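Local coordinates for iron-regulated ABC transporter siderophore-binding protein SirA (PDB 3MWF) that binds the iron-chelating siderophore staphyloferrin B and probably delivers it to an ABC transporter for uptake into Staphylococcus aureus, at residues Val166-Asp171 with Ile223-Ser228; Gly182-Asp187 with Lys282-Leu287; Ser214-Asn219 with Ser248-Asn253. One frame throughout, in Å; residues are numbered along the deposited sequence. Where two conformers were deposited one is given.

All three contacts lie in the half of the protein built on the mixed sheet that holds strands 163-168 and 222-227. Interaction 1 joins these two neighbouring strands and runs out at the siderophore. On one side of them, interaction 2 packs helix 179-187 against helix 277-290, its centre about 16 Å from that of interaction 1, with Phe224 touching Leu185 and Leu287. Interaction 3, its centre about 14 Å from that of interaction 1, brings Met218 and Trp251 against Val166, Phe168 and Val225. Interactions 2 and 3 stay about 10 Å apart at their nearest atoms. Along the chain the segments of interaction 1 alternate with those of the other two, so the strand pair is covered by helices and turns from before and after strand 222-227.

Interaction 1 (Val166-Asp171 with Ile223-Ser228); sequences VNFRAD and IFVVKS. With SE8 (5-[(2-{[(3S)-5-{[(2S)-2-amino-2-carboxyethyl]amino}-3-carboxy-3-hydroxy-5-oxopentanoyl]amino}ethyl)amino]-2,5-dioxopentanoic acid), chain C.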
loop_
_atom_site.group_PDB
_atom_site.type_symbol
_atom_site.label_atom_id
_atom_site.label_comp_id
_atom_site.label_asym_id
_atom_site.label_seq_id
_atom_site.Cartn_x
_atom_site.Cartn_y
_atom_site.Cartn_z
ATOM N N VAL A 166 -1.330 13.514 -0.891
ATOM C CA VAL A 166 -2.184 13.987 -2.001
ATOM C C VAL A 166 -1.687 13.315 -3.263
ATOM O O VAL A 166 -0.477 13.375 -3.564
ATOM C CB VAL A 166 -2.092 15.517 -2.147
ATOM C CG1 VAL A 166 -2.837 16.012 -3.387
ATOM C CG2 VAL A 166 -2.652 16.205 -0.849
ATOM N N ASN A 167 -2.619 12.698 -3.983
ATOM C CA ASN A 167 -2.291 11.938 -5.212
ATOM C C ASN A 167 -2.998 12.562 -6.390
ATOM O O ASN A 167 -4.248 12.559 -6.483
ATOM C CB ASN A 167 -2.716 10.476 -4.986
ATOM C CG ASN A 167 -2.897 9.651 -6.275
ATOM O OD1 ASN A 167 -3.854 8.874 -6.361
ATOM N ND2 ASN A 167 -1.998 9.805 -7.263
ATOM N N PHE A 168 -2.207 13.118 -7.313
ATOM C CA PHE A 168 -2.797 13.644 -8.539
ATOM C C PHE A 168 -2.971 12.503 -9.542
ATOM O O PHE A 168 -2.018 11.737 -9.785
ATOM C CB PHE A 168 -1.939 14.762 -9.122
ATOM C CG PHE A 168 -1.864 15.952 -8.218
ATOM C CD1 PHE A 168 -3.030 16.640 -7.909
ATOM C CD2 PHE A 168 -0.663 16.341 -7.643
ATOM C CE1 PHE A 168 -3.011 17.725 -7.053
ATOM C CE2 PHE A 168 -0.625 17.464 -6.779
ATOM C CZ PHE A 168 -1.814 18.141 -6.477
ATOM N N ARG A 169 -4.189 12.372 -10.068
ATOM C CA ARG A 169 -4.493 11.320 -11.069
ATOM C C ARG A 169 -4.820 12.003 -12.380
ATOM O O ARG A 169 -4.713 13.219 -12.489
ATOM C CB ARG A 169 -5.660 10.460 -10.609
ATOM C CG ARG A 169 -5.393 9.720 -9.284
ATOM C CD ARG A 169 -5.864 8.237 -9.364
ATOM N NE ARG A 169 -5.077 7.474 -8.411
ATOM C CZ ARG A 169 -4.695 6.228 -8.544
ATOM N NH1 ARG A 169 -4.998 5.489 -9.639
ATOM N NH2 ARG A 169 -3.984 5.722 -7.564
ATOM N N ALA A 170 -5.217 11.233 -13.385
ATOM C CA ALA A 170 -5.453 11.808 -14.714
ATOM C C ALA A 170 -6.675 12.746 -14.781
ATOM O O ALA A 170 -6.701 13.694 -15.591
ATOM C CB ALA A 170 -5.602 10.649 -15.763
ATOM N N ASP A 171 -7.690 12.473 -13.958
ATOM C CA ASP A 171 -8.990 13.163 -14.076
ATOM C C ASP A 171 -9.593 13.511 -12.708
ATOM O O ASP A 171 -10.770 13.876 -12.617
ATOM C CB ASP A 171 -9.981 12.302 -14.882
ATOM C CG ASP A 171 -10.208 10.916 -14.255
ATOM O OD1 ASP A 171 -9.676 10.629 -13.141
ATOM O OD2 ASP A 171 -10.904 10.086 -14.890
ATOM N N ILE A 223 2.919 18.103 3.384
ATOM C CA ILE A 223 2.111 17.411 2.373
ATOM C C ILE A 223 3.026 16.594 1.486
ATOM O O ILE A 223 4.058 17.083 1.030
ATOM C CB ILE A 223 1.261 18.416 1.542
ATOM C CG1 ILE A 223 0.174 19.059 2.420
ATOM C CG2 ILE A 223 0.656 17.738 0.268
ATOM C CD1 ILE A 223 -0.637 20.166 1.705
ATOM N N PHE A 224 2.642 15.339 1.258
ATOM C CA PHE A 224 3.419 14.415 0.458
ATOM C C PHE A 224 2.667 14.227 -0.828
ATOM O O PHE A 224 1.512 13.788 -0.806
ATOM C CB PHE A 224 3.533 13.101 1.236
ATOM C CG PHE A 224 4.265 13.255 2.537
ATOM C CD1 PHE A 224 5.665 13.294 2.544
ATOM C CD2 PHE A 224 3.575 13.440 3.747
ATOM C CE1 PHE A 224 6.357 13.469 3.724
ATOM C CE2 PHE A 224 4.258 13.600 4.955
ATOM C CZ PHE A 224 5.668 13.616 4.943
ATOM N N VAL A 225 3.296 14.578 -1.948
ATOM C CA VAL A 225 2.600 14.518 -3.239
ATOM C C VAL A 225 3.025 13.302 -4.071
ATOM O O VAL A 225 4.216 13.125 -4.332
ATOM C CB VAL A 225 2.843 15.817 -4.040
ATOM C CG1 VAL A 225 2.269 15.722 -5.449
ATOM C CG2 VAL A 225 2.225 17.003 -3.318
ATOM N N VAL A 226 2.049 12.513 -4.519
ATOM C CA VAL A 226 2.307 11.312 -5.345
ATOM C C VAL A 226 1.607 11.469 -6.680
ATOM O O VAL A 226 0.392 11.683 -6.732
ATOM C CB VAL A 226 1.787 10.018 -4.663
ATOM C CG1 VAL A 226 2.159 8.784 -5.494
ATOM C CG2 VAL A 226 2.313 9.859 -3.252
ATOM N N LYS A 227 2.367 11.400 -7.778
ATOM C CA LYS A 227 1.774 11.463 -9.120
ATOM C C LYS A 227 1.620 10.007 -9.551
ATOM O O LYS A 227 2.619 9.297 -9.691
ATOM C CB LYS A 227 2.714 12.221 -10.069
ATOM C CG LYS A 227 2.616 13.733 -9.879
ATOM C CD LYS A 227 3.580 14.478 -10.814
ATOM C CE LYS A 227 5.008 14.433 -10.316
ATOM N NZ LYS A 227 5.210 15.340 -9.123
ATOM N N SER A 228 0.384 9.540 -9.694
ATOM C CA SER A 228 0.158 8.118 -9.960
ATOM C C SER A 228 -1.226 7.882 -10.518
ATOM O O SER A 228 -2.218 8.314 -9.943
ATOM C CB SER A 228 0.349 7.300 -8.671
ATOM O OG SER A 228 0.160 5.902 -8.900
HETATM C C1 SE8 C . -7.490 0.209 -9.943
HETATM C C2 SE8 C . -6.790 1.502 -10.260
HETATM C C3 SE8 C . -5.296 1.279 -10.434
HETATM N N4 SE8 C . -4.636 0.868 -9.199
HETATM C C5 SE8 C . -4.065 1.737 -8.389
HETATM C C6 SE8 C . -3.565 1.205 -7.069
HETATM C C7 SE8 C . -4.695 1.149 -6.041
HETATM C C8 SE8 C . -4.160 0.439 -4.783
HETATM C C9 SE8 C . -5.098 0.496 -3.579
HETATM N N10 SE8 C . -6.409 0.447 -3.806
HETATM C C11 SE8 C . -7.310 0.465 -2.676
HETATM C C12 SE8 C . -8.142 -0.805 -2.624
HETATM N N13 SE8 C . -9.339 -0.645 -1.809
HETATM C C14 SE8 C . -10.506 -0.096 -2.260
HETATM C C15 SE8 C . -10.760 0.001 -3.735
HETATM C C16 SE8 C . -9.983 1.235 -4.122
HETATM C C17 SE8 C . -9.406 1.239 -5.503
HETATM C C18 SE8 C . -9.814 2.389 -6.295
HETATM O O19 SE8 C . -7.658 -0.622 -10.873
HETATM O O20 SE8 C . -7.919 0.039 -8.784
HETATM N N21 SE8 C . -7.053 2.467 -9.174
HETATM O O22 SE8 C . -3.931 2.918 -8.641
HETATM C C23 SE8 C . -5.205 2.548 -5.745
HETATM O O24 SE8 C . -4.526 3.310 -5.013
HETATM O O25 SE8 C . -6.307 2.921 -6.221
HETATM O O26 SE8 C . -5.804 0.434 -6.616
HETATM O O27 SE8 C . -4.625 0.567 -2.450
HETATM O O28 SE8 C . -11.354 0.353 -1.511
HETATM O O29 SE8 C . -8.554 0.432 -5.885
HETATM O O30 SE8 C . -9.077 2.755 -7.205
HETATM O O31 SE8 C . -10.871 3.007 -6.012
#
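Asn167 reaches across to the neighbouring strand, and its side chain ties that strand to Arg169, which binds the siderophore. Asn167 CB lies 3.8 Å from Val226 O. With CG anti to the backbone N (chi1 160°), the amide turns toward Ile223-Ser228, where ND2 spends both hydrogens on carbonyls. One bond is to Ser228 O, on a lone pair; in the other, Asn167 ND2 meets Val226 O at 3.1 Å from above the carbonyl plane. Both acceptors lie in the plane of the amide, which fixes its flip and turns OD1 to Arg169. Arg169 NE donates to Asn167 OD1 at 2.8 Å. This bond lies close to the guanidinium plane, and Ser228 O sits over one face of the same group. Arg169 NH1 and NH2 then both grip the SE8 carbonyl oxygen O22, each at 3.0 Å. Asn167 is thus a second-shell residue that positions a first-shell arginine. Behind it the backbones pair in parallel, Val226 N donating to Val166 O at 2.8 Å, while on the other face Phe168 CE2 rests against Val225 CG1 at 3.6 Å. Adjacent parallel strands whose C-terminal ends open onto the ligand are characteristic of the alpha/beta lobes of periplasmic binding proteins, here at the staphyloferrin B pocket.

Interaction 2 (Gly182-Asp187 with Lys282-Leu287); sequences GEILND and KLIDDL
Leu185 CD2 and Leu287 CD1 make the closest approach between the two segments, 3.7 Å, the two side chains meeting at a slant. The other methyl contacts are looser. Ile184 and Leu283 point at each other tip to tip, CD1 of the isoleucine lying 4.2 Å from CD1 of the leucine, while Leu283 CD2 fits beside Ile184 CG2. Leu283 is carried toward helix 179-187 by its first torsion, which sets CG anti to the backbone N (chi1 -168°). Leu283 CD2 also comes within 4.4 Å of Leu185 CD2, so this one leucine bridges two successive residues of the facing helix. The axes of the two short segments come within 11.2 Å, their N-to-C directions 64° apart, a wide separation spanned by branched side chains alone, with no hydrogen bond between them. In this alpha/beta lobe of the periplasmic binding protein fold the pair forms part of the helical layer against the sheet: Leu185 and Leu287 both continue onto Phe224 of strand 222-227. From the long helix 130-155, Tyr140 touches Ile184 and Ile284, and Phe147 touches Leu287. Farther out, Asp187 OD2 takes a salt bridge from Lys117 and a hydrogen bond from Tyr140 OH, and Asp286 OD2 is bound by Trp271 NE1 of helix 268-273.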
loop_
_atom_site.group_PDB
_atom_site.type_symbol
_atom_site.label_atom_id
_atom_site.label_comp_id
_atom_site.label_asym_id
_atom_site.label_seq_id
_atom_site.Cartn_x
_atom_site.Cartn_y
_atom_site.Cartn_z
ATOM N N GLY A 182 -1.218 6.447 4.124
ATOM C CA GLY A 182 -1.939 7.082 5.248
ATOM C C GLY A 182 -1.919 6.280 6.547
ATOM O O GLY A 182 -1.773 6.852 7.652
ATOM N N GLU A 183 -2.067 4.962 6.444
ATOM C CA GLU A 183 -1.953 4.131 7.642
ATOM C C GLU A 183 -0.540 4.091 8.228
ATOM O O GLU A 183 -0.391 4.091 9.453
ATOM C CB GLU A 183 -2.458 2.709 7.412
ATOM C CG GLU A 183 -3.983 2.667 7.134
ATOM C CD GLU A 183 -4.583 1.290 7.369
ATOM O OE1 GLU A 183 -3.894 0.337 7.764
ATOM O OE2 GLU A 183 -5.797 1.149 7.192
ATOM N N ILE A 184 0.484 4.039 7.367
ATOM C CA ILE A 184 1.867 4.074 7.842
ATOM C C ILE A 184 2.177 5.400 8.534
ATOM O O ILE A 184 2.740 5.403 9.631
ATOM C CB ILE A 184 2.847 3.771 6.706
ATOM C CG1 ILE A 184 2.699 2.288 6.334
ATOM C CG2 ILE A 184 4.314 4.033 7.164
ATOM C CD1 ILE A 184 3.304 1.952 4.952
ATOM N N LEU A 185 1.773 6.515 7.927
ATOM C CA LEU A 185 1.985 7.804 8.593
ATOM C C LEU A 185 1.287 7.818 9.953
ATOM O O LEU A 185 1.824 8.398 10.912
ATOM C CB LEU A 185 1.536 8.997 7.745
ATOM C CG LEU A 185 2.264 9.206 6.423
ATOM C CD1 LEU A 185 1.785 10.493 5.789
ATOM C CD2 LEU A 185 3.793 9.177 6.610
ATOM N N ASN A 186 0.079 7.261 10.019
ATOM C CA ASN A 186 -0.625 7.158 11.301
ATOM C C ASN A 186 0.209 6.341 12.337
ATOM O O ASN A 186 0.346 6.737 13.507
ATOM C CB ASN A 186 -2.024 6.530 11.123
ATOM C CG ASN A 186 -2.909 6.747 12.352
ATOM O OD1 ASN A 186 -3.099 5.846 13.189
ATOM N ND2 ASN A 186 -3.422 7.939 12.477
ATOM N N ASP A 187 0.795 5.230 11.902
ATOM C CA ASP A 187 1.675 4.446 12.773
ATOM C C ASP A 187 2.840 5.282 13.293
ATOM O O ASP A 187 3.253 5.152 14.459
ATOM C CB ASP A 187 2.262 3.248 12.002
ATOM C CG ASP A 187 1.276 2.107 11.807
ATOM O OD1 ASP A 187 0.193 2.061 12.430
ATOM O OD2 ASP A 187 1.615 1.203 11.030
ATOM N N LYS A 282 11.044 1.055 3.361
ATOM C CA LYS A 282 11.498 2.078 2.437
ATOM C C LYS A 282 10.799 3.437 2.577
ATOM O O LYS A 282 11.426 4.477 2.436
ATOM C CB LYS A 282 11.403 1.565 1.006
ATOM C CG LYS A 282 12.059 2.447 -0.009
ATOM C CD LYS A 282 13.548 2.130 -0.063
ATOM C CE LYS A 282 14.159 2.707 -1.314
ATOM N NZ LYS A 282 14.339 4.176 -1.144
ATOM N N LEU A 283 9.492 3.421 2.812
ATOM C CA LEU A 283 8.746 4.662 3.003
ATOM C C LEU A 283 9.283 5.425 4.229
ATOM O O LEU A 283 9.564 6.631 4.144
ATOM C CB LEU A 283 7.233 4.365 3.095
ATOM C CG LEU A 283 6.266 5.553 3.014
ATOM C CD1 LEU A 283 4.844 5.073 2.685
ATOM C CD2 LEU A 283 6.253 6.363 4.322
ATOM N N ILE A 284 9.514 4.708 5.316
ATOM C CA ILE A 284 10.075 5.317 6.543
ATOM C C ILE A 284 11.464 5.929 6.256
ATOM O O ILE A 284 11.766 7.064 6.661
ATOM C CB ILE A 284 10.117 4.304 7.719
ATOM C CG1 ILE A 284 8.682 3.854 8.106
ATOM C CG2 ILE A 284 10.759 4.972 8.943
ATOM C CD1 ILE A 284 8.556 2.642 9.077
ATOM N N ASP A 285 12.294 5.201 5.510
ATOM C CA ASP A 285 13.596 5.750 5.075
ATOM C C ASP A 285 13.420 7.029 4.268
ATOM O O ASP A 285 14.163 8.000 4.465
ATOM C CB ASP A 285 14.350 4.736 4.200
ATOM C CG ASP A 285 15.004 3.642 4.987
ATOM O OD1 ASP A 285 15.104 3.723 6.240
ATOM O OD2 ASP A 285 15.440 2.677 4.315
ATOM N N ASP A 286 12.451 7.027 3.346
ATOM C CA ASP A 286 12.132 8.204 2.542
ATOM C C ASP A 286 11.816 9.414 3.412
ATOM O O ASP A 286 12.261 10.523 3.123
ATOM C CB ASP A 286 10.941 7.926 1.625
ATOM C CG ASP A 286 11.342 7.270 0.327
ATOM O OD1 ASP A 286 12.551 7.042 0.125
ATOM O OD2 ASP A 286 10.436 6.984 -0.495
ATOM N N LEU A 287 11.037 9.187 4.466
ATOM C CA LEU A 287 10.661 10.240 5.399
ATOM C C LEU A 287 11.863 10.865 6.118
ATOM O O LEU A 287 11.940 12.084 6.218
ATOM C CB LEU A 287 9.659 9.712 6.416
ATOM C CG LEU A 287 8.257 9.454 5.867
ATOM C CD1 LEU A 287 7.473 8.736 6.948
ATOM C CD2 LEU A 287 7.574 10.765 5.441
#

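Interaction 3 (Ser214-Asn219 with Ser248-Asn253); sequences SIPLMN and SKEWKN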
loop_
_atom_site.group_PDB
_atom_site.type_symbol
_atom_site.label_atom_id
_atom_site.label_comp_id
_atom_site.label_asym_id
_atom_site.label_seq_id
_atom_site.Cartn_x
_atom_site.Cartn_y
_atom_site.Cartn_z
ATOM N N SER A 214 -12.376 21.588 -2.864
ATOM C CA SER A 214 -12.128 20.649 -1.750
ATOM C C SER A 214 -10.683 20.647 -1.254
ATOM O O SER A 214 -10.351 19.973 -0.299
ATOM C CB SER A 214 -12.563 19.233 -2.127
ATOM O OG SER A 214 -13.920 19.265 -2.554
ATOM N N ILE A 215 -9.819 21.407 -1.920
ATOM C CA ILE A 215 -8.405 21.435 -1.545
ATOM C C ILE A 215 -8.155 21.681 -0.037
ATOM O O ILE A 215 -7.262 21.055 0.546
ATOM C CB ILE A 215 -7.613 22.387 -2.459
ATOM C CG1 ILE A 215 -7.361 21.670 -3.801
ATOM C CG2 ILE A 215 -6.299 22.810 -1.789
ATOM C CD1 ILE A 215 -6.873 22.606 -4.927
ATOM N N PRO A 216 -8.962 22.540 0.623
ATOM C CA PRO A 216 -8.724 22.698 2.061
ATOM C C PRO A 216 -8.727 21.431 2.910
ATOM O O PRO A 216 -8.130 21.427 3.981
ATOM C CB PRO A 216 -9.850 23.657 2.482
ATOM C CG PRO A 216 -9.985 24.543 1.267
ATOM C CD PRO A 216 -9.902 23.563 0.119
ATOM N N LEU A 217 -9.408 20.369 2.455
ATOM C CA LEU A 217 -9.396 19.099 3.157
ATOM C C LEU A 217 -7.979 18.503 3.270
ATOM O O LEU A 217 -7.720 17.680 4.160
ATOM C CB LEU A 217 -10.390 18.105 2.509
ATOM C CG LEU A 217 -10.699 16.781 3.221
ATOM C CD1 LEU A 217 -11.293 17.044 4.616
ATOM C CD2 LEU A 217 -11.669 15.898 2.376
ATOM N N MET A 218 -7.090 18.926 2.371
ATOM C CA MET A 218 -5.707 18.476 2.342
ATOM C C MET A 218 -4.839 19.146 3.394
ATOM O O MET A 218 -3.659 18.798 3.544
ATOM C CB MET A 218 -5.101 18.841 0.968
ATOM C CG MET A 218 -5.828 18.174 -0.185
ATOM S SD MET A 218 -5.115 18.837 -1.709
ATOM C CE MET A 218 -6.151 17.978 -2.870
ATOM N N ASN A 219 -5.372 20.158 4.091
ATOM C CA ASN A 219 -4.486 20.977 4.924
ATOM C C ASN A 219 -3.681 20.158 5.934
ATOM O O ASN A 219 -4.195 19.232 6.547
ATOM C CB ASN A 219 -5.256 22.093 5.655
ATOM C CG ASN A 219 -4.318 23.208 6.100
ATOM O OD1 ASN A 219 -3.300 23.489 5.431
ATOM N ND2 ASN A 219 -4.617 23.812 7.250
ATOM N N SER A 248 -3.902 26.667 -8.154
ATOM C CA SER A 248 -5.113 27.284 -7.616
ATOM C C SER A 248 -4.819 28.116 -6.373
ATOM O O SER A 248 -3.866 27.845 -5.623
ATOM C CB SER A 248 -6.173 26.228 -7.273
ATOM O OG SER A 248 -5.669 25.419 -6.234
ATOM N N LYS A 249 -5.659 29.113 -6.133
ATOM C CA LYS A 249 -5.543 29.899 -4.890
ATOM C C LYS A 249 -5.717 29.019 -3.648
ATOM O O LYS A 249 -5.090 29.270 -2.616
ATOM C CB LYS A 249 -6.532 31.069 -4.869
ATOM C CG LYS A 249 -8.011 30.683 -4.943
ATOM C CD LYS A 249 -8.909 31.486 -3.976
ATOM C CE LYS A 249 -8.979 32.990 -4.270
ATOM N NZ LYS A 249 -9.750 33.695 -3.180
ATOM N N GLU A 250 -6.554 27.979 -3.774
ATOM C CA GLU A 250 -6.760 27.042 -2.646
ATOM C C GLU A 250 -5.470 26.339 -2.252
ATOM O O GLU A 250 -5.142 26.236 -1.076
ATOM C CB GLU A 250 -7.853 26.004 -2.963
ATOM C CG GLU A 250 -9.275 26.564 -3.076
ATOM C CD GLU A 250 -9.640 27.123 -4.458
ATOM O OE1 GLU A 250 -8.800 27.122 -5.401
ATOM O OE2 GLU A 250 -10.812 27.547 -4.616
ATOM N N TRP A 251 -4.710 25.873 -3.246
ATOM C CA TRP A 251 -3.479 25.186 -2.951
ATOM C C TRP A 251 -2.490 26.151 -2.280
ATOM O O TRP A 251 -1.812 25.806 -1.322
ATOM C CB TRP A 251 -2.893 24.605 -4.250
ATOM C CG TRP A 251 -1.604 23.871 -4.053
ATOM C CD1 TRP A 251 -0.344 24.379 -4.216
ATOM C CD2 TRP A 251 -1.438 22.486 -3.701
ATOM N NE1 TRP A 251 0.586 23.404 -3.980
ATOM C CE2 TRP A 251 -0.060 22.229 -3.666
ATOM C CE3 TRP A 251 -2.336 21.429 -3.432
ATOM C CZ2 TRP A 251 0.464 20.971 -3.344
ATOM C CZ3 TRP A 251 -1.818 20.167 -3.119
ATOM C CH2 TRP A 251 -0.426 19.952 -3.071
ATOM N N LYS A 252 -2.435 27.366 -2.801
ATOM C CA LYS A 252 -1.462 28.338 -2.313
ATOM C C LYS A 252 -1.744 28.777 -0.871
ATOM O O LYS A 252 -0.857 29.289 -0.189
ATOM C CB LYS A 252 -1.395 29.507 -3.269
ATOM C CG LYS A 252 -0.891 29.016 -4.612
ATOM C CD LYS A 252 -0.923 30.070 -5.677
ATOM C CE LYS A 252 -0.427 29.451 -6.982
ATOM N NZ LYS A 252 0.590 28.348 -6.720
ATOM N N ASN A 253 -2.951 28.491 -0.401
ATOM C CA ASN A 253 -3.335 28.830 0.969
ATOM C C ASN A 253 -3.156 27.702 1.981
ATOM O O ASN A 253 -3.277 27.923 3.193
ATOM C CB ASN A 253 -4.751 29.379 1.002
ATOM C CG ASN A 253 -4.798 30.860 0.660
ATOM O OD1 ASN A 253 -4.795 31.699 1.544
ATOM N ND2 ASN A 253 -4.772 31.175 -0.616
#
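A helix N-cap and a Met-aromatic contact characterise this junction, in which the 3-10 turn between strands 206-209 and 222-227 packs on the short, weakly bonded helix 249-253 in the alpha/beta lobe. Ile215 of the turn lies against the first part of that helix. Ile215 CB and Glu250 CB are 3.7 Å apart, the two side chains crossing at about a right angle, and CG2 of the isoleucine rests on the Glu250 carbonyl carbon and on Trp251 N. Ile215 CD1 extends to the cap itself, coming within 3.3 Å of Ser248 OG. That hydroxyl sits between the backbone N and the carbonyl carbon of its own residue (chi1 65°), which lets Ser248 OG accept from Trp251 N at 3.2 Å; it is also hydrogen-bonded to Trp245 O, so this buried polar atom has two polar partners beside the isoleucine methyl. Glu250 bends at chi2 (85°), and its carboxylate leads away from the turn while CB and CG stay close to Ile215 and Pro216. Trp245 of helix 236-246 touches both Ile215 and Met218, and Leu254 adds to the packing on Ile215. Met218 O is bonded by Ser164 OG, tying the turn to the central strand 163-168. The methionine chain is extended beyond CG and crosses the indole at about a right angle. Met218 SD lies at the edge of the six-membered ring of Trp251, near the ring plane, 5.1 Å from the centroid and 3.8 Å from Trp251 CZ3.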